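Local coordinates for NudC domain-containing protein 2 (Mus musculus, PDB 2RH0) that may regulate the LIS1/dynein pathway by stabilising LIS1 together with the Hsp90 chaperone, and interacts with LIS1, at residues 33-37 with 38-42; 99-102 with 103-107. All blocks are in the same frame, centred on the assembly; numbering follows the deposited sequence.

Interaction 1. Residues 33-37 with 38-42; sequences PGTRA and QDIQC
Asp39 N donates to Arg36 O at 2.7 Å and Ile40 N to Ala37 O at 3.2 Å, two successive i to i+3 bonds that wind residues 37-39 into a short 3-10 turn. The side chain of Asp39 folds back over the same turn: with CG anti to its carbonyl carbon (chi1 -63°), OD2 comes within 3.0 Å of Arg36 N. That oxygen also accepts from Arg36 NE, an almost straight bond (174°), and both donors arrive from the same face of the carboxylate. Arg36 NH2 completes a side-on, two-nitrogen salt bridge by meeting the syn lone pair of Asp39 OD1 at 3.0 Å. The amide of Gln38 lies nearly parallel to the guanidinium, its CD 3.7 Å from Arg36 CZ and over the centre of one face, so the charged group is held at its edge by Asp39 and covered on one face by the Gln38 amide. This turn connects strand 24-30 to strand 40-44 in the beta-sandwich of the CS (p23-like) domain. Without the carboxylate, as with an alanine at Asp39, Arg36 N and the guanidinium are likely to lose their shared acceptor, and the arginine would be held only by the Gln38 stack among the contacts described here. On the buried side Thr35 CG2 meets Ile40 CD1 at 3.7 Å, and both residues also pack on Val53 of strand 48-53. A water donates to Ala37 O and Ile40 O, bridging the exit of the turn, while Lys80 NZ of the second subunit is hydrogen-bonded to Thr35 O and to Pro33 O.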
loop_
_atom_site.group_PDB
_atom_site.type_symbol
_atom_site.label_atom_id
_atom_site.label_comp_id
_atom_site.label_asym_id
_atom_site.label_seq_id
_atom_site.Cartn_x
_atom_site.Cartn_y
_atom_site.Cartn_z
ATOM N N PRO A 33 0.892 15.490 11.962
ATOM C CA PRO A 33 1.587 14.681 12.968
ATOM C C PRO A 33 1.232 14.994 14.434
ATOM O O PRO A 33 1.401 14.124 15.309
ATOM C CB PRO A 33 3.064 14.985 12.695
ATOM C CG PRO A 33 3.091 15.593 11.324
ATOM C CD PRO A 33 1.837 16.346 11.226
ATOM N N GLY A 34 0.740 16.206 14.701
ATOM C CA GLY A 34 0.313 16.555 16.057
ATOM C C GLY A 34 -1.137 16.189 16.382
ATOM O O GLY A 34 -1.654 16.575 17.425
ATOM N N THR A 35 -1.799 15.454 15.489
ATOM C CA THR A 35 -3.185 15.076 15.707
ATOM C C THR A 35 -3.295 14.131 16.867
ATOM O O THR A 35 -2.470 13.213 17.009
ATOM C CB THR A 35 -3.754 14.412 14.452
ATOM O OG1 THR A 35 -3.558 15.313 13.358
ATOM C CG2 THR A 35 -5.290 14.070 14.622
ATOM N N ARG A 36 -4.335 14.327 17.687
ATOM C CA ARG A 36 -4.576 13.514 18.870
ATOM C C ARG A 36 -5.952 12.933 18.734
ATOM O O ARG A 36 -6.811 13.515 18.063
ATOM C CB ARG A 36 -4.557 14.394 20.111
ATOM C CG ARG A 36 -3.307 15.259 20.278
ATOM C CD ARG A 36 -3.535 16.451 21.254
ATOM N NE ARG A 36 -4.549 17.389 20.750
ATOM C CZ ARG A 36 -4.934 18.506 21.373
ATOM N NH1 ARG A 36 -4.381 18.865 22.526
ATOM N NH2 ARG A 36 -5.882 19.280 20.837
ATOM N N ALA A 37 -6.196 11.804 19.386
ATOM C CA ALA A 37 -7.524 11.156 19.326
ATOM C C ALA A 37 -8.664 12.103 19.672
ATOM O O ALA A 37 -9.801 12.019 19.110
ATOM C CB ALA A 37 -7.559 9.908 20.217
ATOM N N GLN A 38 -8.393 12.996 20.619
ATOM C CA GLN A 38 -9.392 13.980 21.003
ATOM C C GLN A 38 -9.784 14.920 19.881
ATOM O O GLN A 38 -10.840 15.534 19.955
ATOM C CB GLN A 38 -8.944 14.793 22.219
ATOM C CG GLN A 38 -7.796 15.771 22.001
ATOM C CD GLN A 38 -7.421 16.458 23.292
ATOM O OE1 GLN A 38 -6.562 15.985 24.032
ATOM N NE2 GLN A 38 -8.132 17.534 23.611
ATOM N N ASP A 39 -8.944 15.042 18.846
ATOM C CA ASP A 39 -9.215 15.932 17.707
ATOM C C ASP A 39 -10.092 15.338 16.579
ATOM O O ASP A 39 -10.397 16.017 15.618
ATOM C CB ASP A 39 -7.873 16.344 17.084
ATOM C CG ASP A 39 -7.002 17.142 18.026
ATOM O OD1 ASP A 39 -7.579 17.996 18.757
ATOM O OD2 ASP A 39 -5.754 16.919 18.009
ATOM N N ILE A 40 -10.508 14.089 16.728
ATOM C CA ILE A 40 -11.189 13.331 15.708
ATOM C C ILE A 40 -12.691 13.267 15.972
ATOM O O ILE A 40 -13.092 12.933 17.081
ATOM C CB ILE A 40 -10.686 11.829 15.715
ATOM C CG1 ILE A 40 -9.155 11.697 15.520
ATOM C CG2 ILE A 40 -11.394 10.950 14.678
ATOM C CD1 ILE A 40 -8.614 12.414 14.393
ATOM N N GLN A 41 -13.494 13.596 14.962
ATOM C CA GLN A 41 -14.917 13.258 15.005
ATOM C C GLN A 41 -15.173 12.375 13.788
ATOM O O GLN A 41 -14.889 12.726 12.648
ATOM C CB GLN A 41 -15.848 14.466 15.044
ATOM C CG GLN A 41 -17.285 14.112 15.547
ATOM C CD GLN A 41 -17.321 13.675 17.026
ATOM O OE1 GLN A 41 -17.648 12.525 17.344
ATOM N NE2 GLN A 41 -16.949 14.579 17.919
ATOM N N CYS A 42 -15.674 11.184 14.050
ATOM C CA CYS A 42 -15.891 10.202 13.015
ATOM C C CYS A 42 -17.217 9.492 13.247
ATOM O O CYS A 42 -17.447 8.944 14.314
ATOM C CB CYS A 42 -14.766 9.204 13.068
ATOM S SG CYS A 42 -14.746 7.969 11.754
HETATM O O HOH W 1 -12.338 12.094 19.475
#

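Interaction 2. Residues 99-102 with 103-107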
loop_
_atom_site.group_PDB
_atom_site.type_symbol
_atom_site.label_atom_id
_atom_site.label_comp_id
_atom_site.label_asym_id
_atom_site.label_seq_id
_atom_site.Cartn_x
_atom_site.Cartn_y
_atom_site.Cartn_z
ATOM N N SER A 99 12.072 -10.553 -5.055
ATOM C CA SER A 99 12.332 -10.331 -3.632
ATOM C C SER A 99 13.132 -9.051 -3.538
ATOM O O SER A 99 13.665 -8.575 -4.554
ATOM C CB SER A 99 13.107 -11.498 -3.015
ATOM O OG SER A 99 14.403 -11.557 -3.616
ATOM N N LEU A 100 13.179 -8.471 -2.343
ATOM C CA LEU A 100 13.913 -7.239 -2.108
ATOM C C LEU A 100 15.392 -7.529 -2.040
ATOM O O LEU A 100 16.196 -6.896 -2.696
ATOM C CB LEU A 100 13.487 -6.602 -0.802
ATOM C CG LEU A 100 14.107 -5.257 -0.512
ATOM C CD1 LEU A 100 13.865 -4.319 -1.659
ATOM C CD2 LEU A 100 13.634 -4.728 0.826
ATOM N N LEU A 101 15.735 -8.496 -1.217
ATOM C CA LEU A 101 17.141 -8.862 -1.074
ATOM C C LEU A 101 17.247 -10.174 -1.796
ATOM O O LEU A 101 16.226 -10.811 -2.090
ATOM C CB LEU A 101 17.549 -8.952 0.394
ATOM C CG LEU A 101 17.379 -7.700 1.263
ATOM C CD1 LEU A 101 17.928 -7.953 2.663
ATOM C CD2 LEU A 101 18.011 -6.456 0.638
ATOM N N GLU A 102 18.471 -10.536 -2.112
ATOM C CA GLU A 102 18.794 -11.769 -2.793
ATOM C C GLU A 102 18.105 -12.968 -2.087
ATOM O O GLU A 102 17.488 -13.790 -2.731
ATOM C CB GLU A 102 20.317 -11.901 -2.834
ATOM C CG GLU A 102 20.898 -12.915 -3.804
ATOM C CD GLU A 102 22.424 -13.094 -3.636
ATOM O OE1 GLU A 102 22.912 -13.221 -2.488
ATOM O OE2 GLU A 102 23.148 -13.120 -4.651
ATOM N N SER A 103 18.129 -13.031 -0.765
ATOM C CA SER A 103 17.615 -14.207 -0.090
ATOM C C SER A 103 16.668 -13.845 1.017
ATOM O O SER A 103 16.671 -14.491 2.069
ATOM C CB SER A 103 18.781 -15.010 0.510
ATOM O OG SER A 103 19.663 -15.426 -0.514
ATOM N N GLU A 104 15.853 -12.819 0.811
ATOM C CA GLU A 104 15.005 -12.385 1.879
ATOM C C GLU A 104 13.967 -11.423 1.326
ATOM O O GLU A 104 14.210 -10.702 0.352
ATOM C CB GLU A 104 15.864 -11.740 2.957
ATOM C CG GLU A 104 15.303 -11.750 4.374
ATOM C CD GLU A 104 16.389 -11.501 5.447
ATOM O OE1 GLU A 104 17.612 -11.310 5.107
ATOM O OE2 GLU A 104 15.999 -11.528 6.642
ATOM N N TYR A 105 12.823 -11.417 1.979
ATOM C CA TYR A 105 11.689 -10.602 1.580
ATOM C C TYR A 105 11.210 -10.913 0.165
ATOM O O TYR A 105 11.108 -10.051 -0.705
ATOM C CB TYR A 105 12.056 -9.145 1.763
ATOM C CG TYR A 105 12.717 -8.875 3.113
ATOM C CD1 TYR A 105 12.045 -9.148 4.313
ATOM C CD2 TYR A 105 13.985 -8.323 3.186
ATOM C CE1 TYR A 105 12.627 -8.888 5.527
ATOM C CE2 TYR A 105 14.584 -8.066 4.406
ATOM C CZ TYR A 105 13.910 -8.351 5.574
ATOM O OH TYR A 105 14.534 -8.077 6.777
ATOM N N ALA A 106 10.942 -12.193 -0.052
ATOM C CA ALA A 106 10.449 -12.665 -1.306
ATOM C C ALA A 106 8.923 -12.504 -1.337
ATOM O O ALA A 106 8.270 -12.663 -0.338
ATOM C CB ALA A 106 10.818 -14.134 -1.492
ATOM N N ALA A 107 8.410 -12.211 -2.513
ATOM C CA ALA A 107 6.987 -12.171 -2.783
ATOM C C ALA A 107 6.548 -13.594 -3.020
ATOM O O ALA A 107 7.232 -14.311 -3.674
ATOM C CB ALA A 107 6.712 -11.338 -4.020
#
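Leu101 CG is anti to its own carbonyl carbon (chi1 -59°) and Tyr105 CG takes the same position (chi1 -46°), which sets the two side chains alongside each other, pointing the same way. Leu101 CD1 then lies at the edge of the phenol ring, near its plane and 3.8 Å from Tyr105 CE2. One ring face is covered by Glu104 CG, centred 3.7 Å above the plane, so an apolar methylene of an acidic residue packs on the aromatic surface. Leu100 adds a contact at the base of the tyrosine, where its CB is 3.9 Å from Tyr105 CB. These groups belong to a beta-hairpin whose antiparallel pairs are Leu101 with Glu104, hydrogen-bonded, and Ser99 with Ala106, non-hydrogen-bonded; Glu102 and Ser103 form the two-residue turn between them. Leu101 N donates to Glu104 O at 3.1 Å and Leu100 N to Tyr105 O at the same length; the chain turns corners at Leu100 and at Tyr105, the latter with positive phi (59°). Packing is tight at the open end, Ser99 CB lying 3.4 Å from Ala106 CA, and on its own arm Ser99 OG lies so close to Leu101 O that the length of this hydrogen bond is doubtful. The polar tips engage the second subunit: Tyr105 OH is hydrogen-bonded to Trp15 NE1 of that chain, the two rings meeting edge-to-face, and the carboxylate of Glu102 forms a salt bridge with Lys62 there. Beyond Ala107 the chain enters helix 109-127, where Gln112 NE2 binds Ala107 O.

How the interactions relate
Interactions 1 and 2 are separate along the chain and in space: the turn at 33-42 is complete before the hairpin at 99-107 begins, their centres are 37 Å apart, and their nearest atoms about 25 Å, so neither touches the other. Each centre lies about 21 Å from the centre of the chain. Interaction 1 sits at the start of a sandwich strand, whereas interaction 2 precedes the long C-terminal helix. What they share is the second subunit, which both contact, but through different residues: Asp78, Lys80, Val82 and Ile84 of that subunit face interaction 1, while Thr13, Trp15, Val25 and Phe64 of it face interaction 2.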